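Long-range contact in putative HTH-type transcriptional regulator PF0864 (PDB 2IA0), which probably binds specific DNA sequences as a transcriptional regulator of the AsnC family, pairing a helix-turn-helix region with a dimerising alpha+beta domain: residues 77-82 / 122-127. Numbering follows the deposited sequence.
Sequences LALIVL and IALVGK
The carbonyl oxygen of V125 takes two donors from the facing strand: the backbone N of A78 at 2.9 Å, and the CA of L77 in a weaker CA-H...O contact at 3.2 Å. A78 returns the bond through its own O to the N of V125, nearly straight at 175°. Two residues further along 77-82, and two back along the other strand, I80 and A123 form a second reciprocal pair, and the A123 oxygen receives the CA-H of L79. Four bonds join the hydrogen-bonded pairs A78-V125 and I80-A123, a worked example of how antiparallel register sets side chains of the same face opposite one another.

On the face of L77, L79, I122 and L124, branch ends of the leucines make most of the contacts. L77 and L124 meet obliquely, CD2 against CD2 at 3.7 Å, while CD1 of L77 turns over the bare backbone of G126, 3.6 Å from its CA. With CG of L79 anti to the backbone N (chi1 164°), its CD1 comes alongside CG2 of I122, 3.6 Å away. An alanine in place of L77 would lack the whole branched end, and is likely to open a gap between L124 CD2 and G126 CA that the two leucine methyls now fill. On the other face, CD1 of I80 reaches across to CG2 of V125 at 3.8 Å, while I80 CB faces the CB of A123 at 4.4 Å.

Both strands are inner members of the antiparallel sheet in the alpha+beta barrel domain, between 110-116 and 147-154. Helix 132-140 packs on A78 through L133, whereas on the leucine face L79 meets L79, and I122 meets F153, of the second subunit, placing this face at the dimer interface.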
loop_
_atom_site.group_PDB
_atom_site.type_symbol
_atom_site.label_atom_id
_atom_site.label_comp_id
_atom_site.label_asym_id
_atom_site.label_seq_id
_atom_site.Cartn_x
_atom_site.Cartn_y
_atom_site.Cartn_z
ATOM N N LEU A 77 7.070 -9.539 -6.678
ATOM C CA LEU A 77 6.015 -9.473 -5.705
ATOM C C LEU A 77 4.969 -10.555 -6.050
ATOM O O LEU A 77 4.821 -10.958 -7.222
ATOM C CB LEU A 77 5.438 -8.062 -5.739
ATOM C CG LEU A 77 4.934 -7.360 -4.478
ATOM C CD1 LEU A 77 6.061 -7.011 -3.539
ATOM C CD2 LEU A 77 4.187 -6.111 -4.882
ATOM N N ALA A 78 4.304 -11.076 -5.021
ATOM C CA ALA A 78 3.228 -12.054 -5.204
ATOM C C ALA A 78 2.152 -11.818 -4.160
ATOM O O ALA A 78 2.435 -11.438 -3.009
ATOM C CB ALA A 78 3.750 -13.472 -5.116
ATOM N N LEU A 79 0.908 -11.977 -4.581
ATOM C CA LEU A 79 -0.198 -11.980 -3.653
ATOM C C LEU A 79 -0.552 -13.448 -3.337
ATOM O O LEU A 79 -0.577 -14.297 -4.213
ATOM C CB LEU A 79 -1.372 -11.232 -4.270
ATOM C CG LEU A 79 -2.753 -11.421 -3.660
ATOM C CD1 LEU A 79 -2.855 -10.565 -2.377
ATOM C CD2 LEU A 79 -3.789 -11.014 -4.694
ATOM N N ILE A 80 -0.790 -13.740 -2.066
ATOM C CA ILE A 80 -1.060 -15.110 -1.606
ATOM C C ILE A 80 -2.417 -15.162 -0.937
ATOM O O ILE A 80 -2.713 -14.336 -0.098
ATOM C CB ILE A 80 0.019 -15.553 -0.601
ATOM C CG1 ILE A 80 1.408 -15.326 -1.218
ATOM C CG2 ILE A 80 -0.193 -17.030 -0.176
ATOM C CD1 ILE A 80 2.515 -15.825 -0.399
ATOM N N VAL A 81 -3.253 -16.112 -1.333
ATOM C CA VAL A 81 -4.548 -16.293 -0.672
ATOM C C VAL A 81 -4.681 -17.691 -0.083
ATOM O O VAL A 81 -4.677 -18.687 -0.797
ATOM C CB VAL A 81 -5.742 -15.958 -1.587
ATOM C CG1 VAL A 81 -7.067 -15.958 -0.764
ATOM C CG2 VAL A 81 -5.521 -14.597 -2.266
ATOM N N LEU A 82 -4.771 -17.732 1.243
ATOM C CA LEU A 82 -4.882 -18.956 2.018
ATOM C C LEU A 82 -6.310 -19.109 2.517
ATOM O O LEU A 82 -6.895 -18.156 3.010
ATOM C CB LEU A 82 -3.956 -18.871 3.246
ATOM C CG LEU A 82 -2.474 -18.598 3.028
ATOM C CD1 LEU A 82 -1.758 -18.690 4.351
ATOM C CD2 LEU A 82 -1.894 -19.584 2.038
ATOM N N ILE A 122 -4.766 -13.087 3.417
ATOM C CA ILE A 122 -4.244 -12.439 2.235
ATOM C C ILE A 122 -2.879 -11.868 2.616
ATOM O O ILE A 122 -2.766 -11.180 3.621
ATOM C CB ILE A 122 -5.224 -11.310 1.847
ATOM C CG1 ILE A 122 -6.573 -11.916 1.435
ATOM C CG2 ILE A 122 -4.651 -10.416 0.781
ATOM C CD1 ILE A 122 -7.659 -10.916 1.363
ATOM N N ALA A 123 -1.849 -12.188 1.844
ATOM C CA ALA A 123 -0.505 -11.650 2.073
ATOM C C ALA A 123 0.150 -11.118 0.807
ATOM O O ALA A 123 -0.042 -11.658 -0.268
ATOM C CB ALA A 123 0.414 -12.680 2.732
ATOM N N LEU A 124 0.938 -10.061 0.954
ATOM C CA LEU A 124 1.731 -9.557 -0.131
ATOM C C LEU A 124 3.204 -9.789 0.205
ATOM O O LEU A 124 3.711 -9.346 1.236
ATOM C CB LEU A 124 1.410 -8.088 -0.396
ATOM C CG LEU A 124 1.813 -7.622 -1.792
ATOM C CD1 LEU A 124 0.746 -7.986 -2.869
ATOM C CD2 LEU A 124 2.093 -6.118 -1.784
ATOM N N VAL A 125 3.879 -10.522 -0.669
ATOM C CA VAL A 125 5.267 -10.888 -0.430
ATOM C C VAL A 125 6.220 -10.375 -1.520
ATOM O O VAL A 125 5.977 -10.554 -2.720
ATOM C CB VAL A 125 5.409 -12.435 -0.199
ATOM C CG1 VAL A 125 6.846 -12.802 0.137
ATOM C CG2 VAL A 125 4.474 -12.891 0.961
ATOM N N GLY A 126 7.301 -9.741 -1.080
ATOM C CA GLY A 126 8.365 -9.323 -1.970
ATOM C C GLY A 126 9.696 -10.025 -1.774
ATOM O O GLY A 126 10.207 -10.140 -0.655
ATOM N N LYS A 127 10.253 -10.521 -2.871
ATOM C CA LYS A 127 11.601 -11.068 -2.865
ATOM C C LYS A 127 12.324 -10.530 -4.078
ATOM O O LYS A 127 11.763 -9.774 -4.863
ATOM C CB LYS A 127 11.607 -12.601 -2.889
ATOM C CG LYS A 127 10.860 -13.280 -1.744
ATOM C CD LYS A 127 11.680 -13.244 -0.494
ATOM C CE LYS A 127 10.832 -13.538 0.723
ATOM N NZ LYS A 127 11.766 -13.598 1.866
#